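Kelch domain-containing protein (Colletotrichum graminicola M1.001, PDB 5C86) probably oxidises alcohols at a copper centre, as a fungal alcohol oxidase of the galactose oxidase and glyoxal oxidase family. Local coordinates at residues Q406-Y411 / D441-T446; I432-Q437 / F445-P450. All blocks are in the same frame, centred on the assembly; numbering follows the deposited sequence.

Contact 1 (Q406-Y411 / D441-T446); sequences QDAGAY and DGKSFT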
loop_
_atom_site.group_PDB
_atom_site.type_symbol
_atom_site.label_atom_id
_atom_site.label_comp_id
_atom_site.label_asym_id
_atom_site.label_seq_id
_atom_site.Cartn_x
_atom_site.Cartn_y
_atom_site.Cartn_z
ATOM N N GLN A 406 -4.007 27.711 8.537
ATOM C CA GLN A 406 -3.234 28.896 8.952
ATOM C C GLN A 406 -3.614 30.148 8.193
ATOM O O GLN A 406 -3.753 31.235 8.830
ATOM C CB GLN A 406 -1.759 28.569 8.790
ATOM C CG GLN A 406 -0.833 29.729 9.241
ATOM C CD GLN A 406 0.592 29.282 8.999
ATOM O OE1 GLN A 406 1.084 28.518 9.750
ATOM N NE2 GLN A 406 1.142 29.595 7.858
ATOM N N ASP A 407 -3.776 30.033 6.880
ATOM C CA ASP A 407 -4.007 31.119 5.946
ATOM C C ASP A 407 -5.399 30.959 5.296
ATOM O O ASP A 407 -5.770 29.894 4.833
ATOM C CB ASP A 407 -2.963 31.103 4.814
ATOM C CG ASP A 407 -1.540 30.744 5.303
ATOM O OD1 ASP A 407 -1.001 31.669 5.975
ATOM O OD2 ASP A 407 -1.006 29.555 5.101
ATOM N N ALA A 408 -6.152 32.025 5.149
ATOM C CA ALA A 408 -7.453 31.975 4.428
ATOM C C ALA A 408 -7.284 31.591 3.025
ATOM O O ALA A 408 -6.329 31.975 2.362
ATOM C CB ALA A 408 -8.160 33.326 4.524
ATOM N N GLY A 409 -8.212 30.812 2.502
ATOM C CA GLY A 409 -8.216 30.481 1.135
ATOM C C GLY A 409 -9.401 29.579 0.766
ATOM O O GLY A 409 -10.211 29.297 1.608
ATOM N N ALA A 410 -9.403 29.129 -0.468
ATOM C CA ALA A 410 -10.339 28.150 -0.976
ATOM C C ALA A 410 -9.551 26.808 -0.981
ATOM O O ALA A 410 -8.587 26.654 -1.692
ATOM C CB ALA A 410 -10.807 28.503 -2.374
ATOM N N TYR A 411 -9.965 25.885 -0.154
ATOM C CA TYR A 411 -9.257 24.642 -0.014
ATOM C C TYR A 411 -10.106 23.435 -0.438
ATOM O O TYR A 411 -11.371 23.465 -0.303
ATOM C CB TYR A 411 -8.899 24.409 1.431
ATOM C CG TYR A 411 -7.831 25.353 1.963
ATOM C CD1 TYR A 411 -6.470 25.121 1.692
ATOM C CD2 TYR A 411 -8.160 26.528 2.601
ATOM C CE1 TYR A 411 -5.496 26.019 2.124
ATOM C CE2 TYR A 411 -7.165 27.385 3.021
ATOM C CZ TYR A 411 -5.837 27.088 2.795
ATOM O OH TYR A 411 -4.879 27.951 3.311
ATOM N N ASP A 441 -14.603 32.405 7.249
ATOM C CA ASP A 441 -13.374 33.172 7.142
ATOM C C ASP A 441 -12.350 32.611 6.188
ATOM O O ASP A 441 -11.233 33.133 6.094
ATOM C CB ASP A 441 -12.794 33.266 8.537
ATOM C CG ASP A 441 -12.536 31.880 9.209
ATOM O OD1 ASP A 441 -12.754 30.792 8.590
ATOM O OD2 ASP A 441 -12.062 31.925 10.363
ATOM N N GLY A 442 -12.692 31.531 5.493
ATOM C CA GLY A 442 -11.742 30.849 4.656
ATOM C C GLY A 442 -10.620 30.162 5.418
ATOM O O GLY A 442 -9.637 29.735 4.776
ATOM N N LYS A 443 -10.779 29.949 6.696
ATOM C CA LYS A 443 -9.757 29.263 7.528
ATOM C C LYS A 443 -10.278 27.949 8.113
ATOM O O LYS A 443 -9.627 26.881 8.023
ATOM C CB LYS A 443 -9.276 30.157 8.636
ATOM C CG LYS A 443 -8.411 31.341 8.150
ATOM C CD LYS A 443 -7.860 32.225 9.306
ATOM C CE LYS A 443 -7.460 31.567 10.697
ATOM N NZ LYS A 443 -6.424 30.497 11.158
ATOM N N SER A 444 -11.477 27.970 8.615
ATOM C CA SER A 444 -11.999 26.775 9.247
ATOM C C SER A 444 -12.948 26.126 8.198
ATOM O O SER A 444 -13.752 26.812 7.544
ATOM C CB SER A 444 -12.811 27.127 10.486
ATOM O OG SER A 444 -11.865 27.449 11.509
ATOM N N PHE A 445 -12.778 24.812 7.999
ATOM C CA PHE A 445 -13.546 24.019 7.073
ATOM C C PHE A 445 -13.988 22.786 7.769
ATOM O O PHE A 445 -13.178 22.116 8.424
ATOM C CB PHE A 445 -12.777 23.654 5.856
ATOM C CG PHE A 445 -12.428 24.807 5.015
ATOM C CD1 PHE A 445 -11.362 25.604 5.370
ATOM C CD2 PHE A 445 -13.173 25.103 3.876
ATOM C CE1 PHE A 445 -11.070 26.722 4.614
ATOM C CE2 PHE A 445 -12.864 26.220 3.119
ATOM C CZ PHE A 445 -11.824 27.024 3.550
ATOM N N THR A 446 -15.238 22.380 7.593
ATOM C CA THR A 446 -15.667 21.179 8.250
ATOM C C THR A 446 -15.986 20.128 7.187
ATOM O O THR A 446 -16.647 20.412 6.211
ATOM C CB THR A 446 -16.901 21.424 9.153
ATOM O OG1 THR A 446 -16.518 22.391 10.178
ATOM C CG2 THR A 446 -17.401 20.130 9.781
#

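Contact 2 (I432-Q437 / F445-P450); sequences IPLDGQ and FTVNVP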
loop_
_atom_site.group_PDB
_atom_site.type_symbol
_atom_site.label_atom_id
_atom_site.label_comp_id
_atom_site.label_asym_id
_atom_site.label_seq_id
_atom_site.Cartn_x
_atom_site.Cartn_y
_atom_site.Cartn_z
ATOM N N ILE A 432 -9.822 8.972 0.050
ATOM C CA ILE A 432 -11.169 9.503 0.178
ATOM C C ILE A 432 -11.106 11.009 -0.033
ATOM O O ILE A 432 -10.562 11.722 0.791
ATOM C CB ILE A 432 -11.720 9.140 1.552
ATOM C CG1 ILE A 432 -11.904 7.599 1.613
ATOM C CG2 ILE A 432 -13.007 9.958 1.896
ATOM C CD1 ILE A 432 -12.086 7.128 3.052
ATOM N N PRO A 433 -11.688 11.526 -1.108
ATOM C CA PRO A 433 -11.812 12.992 -1.216
ATOM C C PRO A 433 -12.846 13.481 -0.264
ATOM O O PRO A 433 -13.768 12.744 0.101
ATOM C CB PRO A 433 -12.278 13.215 -2.643
ATOM C CG PRO A 433 -12.967 11.984 -3.001
ATOM C CD PRO A 433 -12.375 10.848 -2.202
ATOM N N LEU A 434 -12.669 14.708 0.230
ATOM C CA LEU A 434 -13.604 15.273 1.203
ATOM C C LEU A 434 -13.957 16.698 0.832
ATOM O O LEU A 434 -13.100 17.478 0.645
ATOM C CB LEU A 434 -12.997 15.308 2.593
ATOM C CG LEU A 434 -12.537 13.973 3.214
ATOM C CD1 LEU A 434 -11.642 14.254 4.382
ATOM C CD2 LEU A 434 -13.712 13.219 3.742
ATOM N N ASP A 435 -15.249 17.003 0.788
ATOM C CA ASP A 435 -15.685 18.392 0.521
ATOM C C ASP A 435 -15.819 19.114 1.862
ATOM O O ASP A 435 -16.450 18.574 2.752
ATOM C CB ASP A 435 -17.101 18.335 -0.060
ATOM C CG ASP A 435 -17.219 17.681 -1.434
ATOM O OD1 ASP A 435 -16.279 17.839 -2.224
ATOM O OD2 ASP A 435 -18.342 17.106 -1.739
ATOM N N GLY A 436 -15.265 20.306 2.041
ATOM C CA GLY A 436 -15.339 21.048 3.264
ATOM C C GLY A 436 -16.287 22.240 3.208
ATOM O O GLY A 436 -16.274 22.975 2.239
ATOM N N GLN A 437 -17.045 22.418 4.263
ATOM C CA GLN A 437 -17.827 23.647 4.405
ATOM C C GLN A 437 -16.976 24.729 5.111
ATOM O O GLN A 437 -16.627 24.580 6.258
ATOM C CB GLN A 437 -19.020 23.361 5.282
ATOM C CG GLN A 437 -19.851 24.609 5.664
ATOM C CD GLN A 437 -20.417 25.302 4.505
ATOM O OE1 GLN A 437 -21.131 24.706 3.699
ATOM N NE2 GLN A 437 -20.093 26.601 4.351
ATOM N N PHE A 445 -12.778 24.812 7.999
ATOM C CA PHE A 445 -13.546 24.019 7.073
ATOM C C PHE A 445 -13.988 22.786 7.769
ATOM O O PHE A 445 -13.178 22.116 8.424
ATOM C CB PHE A 445 -12.777 23.654 5.856
ATOM C CG PHE A 445 -12.428 24.807 5.015
ATOM C CD1 PHE A 445 -11.362 25.604 5.370
ATOM C CD2 PHE A 445 -13.173 25.103 3.876
ATOM C CE1 PHE A 445 -11.070 26.722 4.614
ATOM C CE2 PHE A 445 -12.864 26.220 3.119
ATOM C CZ PHE A 445 -11.824 27.024 3.550
ATOM N N THR A 446 -15.238 22.380 7.593
ATOM C CA THR A 446 -15.667 21.179 8.250
ATOM C C THR A 446 -15.986 20.128 7.187
ATOM O O THR A 446 -16.647 20.412 6.211
ATOM C CB THR A 446 -16.901 21.424 9.153
ATOM O OG1 THR A 446 -16.518 22.391 10.178
ATOM C CG2 THR A 446 -17.401 20.130 9.781
ATOM N N VAL A 447 -15.481 18.941 7.406
ATOM C CA VAL A 447 -15.694 17.766 6.567
ATOM C C VAL A 447 -16.410 16.718 7.381
ATOM O O VAL A 447 -16.434 16.775 8.620
ATOM C CB VAL A 447 -14.336 17.166 6.057
ATOM C CG1 VAL A 447 -13.625 18.149 5.176
ATOM C CG2 VAL A 447 -13.429 16.644 7.194
ATOM N N ASN A 448 -16.943 15.709 6.699
ATOM C CA ASN A 448 -17.401 14.553 7.447
ATOM C C ASN A 448 -16.700 13.319 6.885
ATOM O O ASN A 448 -16.618 13.096 5.670
ATOM C CB ASN A 448 -18.907 14.310 7.262
ATOM C CG ASN A 448 -19.801 15.319 7.893
ATOM O OD1 ASN A 448 -19.403 16.223 8.667
ATOM N ND2 ASN A 448 -21.082 15.124 7.618
ATOM N N VAL A 449 -16.342 12.429 7.791
ATOM C CA VAL A 449 -15.830 11.113 7.391
ATOM C C VAL A 449 -16.961 10.319 6.725
ATOM O O VAL A 449 -18.051 10.407 7.257
ATOM C CB VAL A 449 -15.311 10.370 8.583
ATOM C CG1 VAL A 449 -14.909 8.961 8.213
ATOM C CG2 VAL A 449 -14.117 11.107 9.156
ATOM N N PRO A 450 -16.716 9.573 5.648
ATOM C CA PRO A 450 -17.747 8.764 5.075
ATOM C C PRO A 450 -18.465 7.887 6.134
ATOM O O PRO A 450 -17.886 7.389 7.060
ATOM C CB PRO A 450 -16.992 7.869 4.107
ATOM C CG PRO A 450 -15.840 8.762 3.649
ATOM C CD PRO A 450 -15.473 9.524 4.844
HETATM O O HOH W 1 -16.792 16.044 3.849
#

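Contact 1 (Q406-Y411 / D441-T446)
Y411 and F445 form the aromatic part of this contact, an offset edge-to-face pair: the ring centroids lie 5.6 Å apart, the planes stand at 79°, and the edge of Y411 is turned to the face of F445. The nearest approach, Y411 CD2 to F445 CE1, is 3.5 Å. The far end of the tyrosine is fixed within its own loop, where Y411 OH donates to D407 O at 2.6 Å.

A single backbone hydrogen bond joins the segments, G409 N to G442 O at 2.9 Å. The same carbonyl oxygen receives a CA-H...O contact from A408 CA at 3.1 Å and lies at the edge of the Y411 ring. These groups tie the 406-411 loop to the turn leading into strand 444-448, in the Early set domain.

D441 OD1 accepts from K443 N, two residues on (an Asx turn), from above the carboxylate plane, and from S444 N, three on (the wider Asx motif), on the syn side. With CG beside its backbone N (chi1 -70°), K443 packs its stem on A408, CG 4.1 Å from A408 CB, then bends at chi3 and chi4 to bring NZ to M405 O, its hydrogen-bond acceptor.

Contact 2 (I432-Q437 / F445-P450)
L434 and V447 meet at about a right angle, L434 CB lying 3.9 Å from V447 CG1 and L434 CD1 touching V447 CG2. The other leucine methyl, CD2, turns to the backbone and rests 3.5 Å from N448 O. V447 CG1 is anti to the carbonyl carbon (chi1 -63°), a setting that also brings it against D435 O and G436 CA.

Farther along, I432 lies obliquely to the P450 ring. Its branch methyl CG2 makes the closest touch, 3.5 Å from P450 CG, while CD1 reaches the same ring carbon more loosely.

The backbones are paired at the other end. Q437 and T446 form an antiparallel hydrogen-bonded pair, with Q437 N to T446 O at 2.8 Å and T446 N to Q437 O at 2.9 Å. Beyond that pair the two segments diverge, from 4.7 Å between the CA atoms of G436 and V447 to 8.2 Å between those of I432 and P450. Where they diverge, one water links the backbones, donating to D435 O and accepting from N448 N.

This beta hairpin has strand 412-422 beside 431-438, where F413 and M415 touch L434, and strand 400-405 beside 444-448, where I401 and I403 touch V447.

In the fold
Contacts 1 and 2 lie with their centres 13 Å apart, both in the Early set domain and away from the copper-binding residues Y120, H335 and H423. Along the chain the 406-411 loop comes first, between strands 400-405 and 412-422; the 432-437 segment follows on strand 431-438, and the second segments, 441-446 and 445-450, each take in part of strand 444-448, overlapping at F445 and T446. Contact 1 lies farther from the chain centre, about 31 Å centre to centre, against about 23 Å for contact 2. Strand 444-448 lies between strands 400-405 and 431-438, so contact 2 is one of its strand pairings, and contact 1 brings the loop that follows strand 400-405 against the turn before strand 444-448.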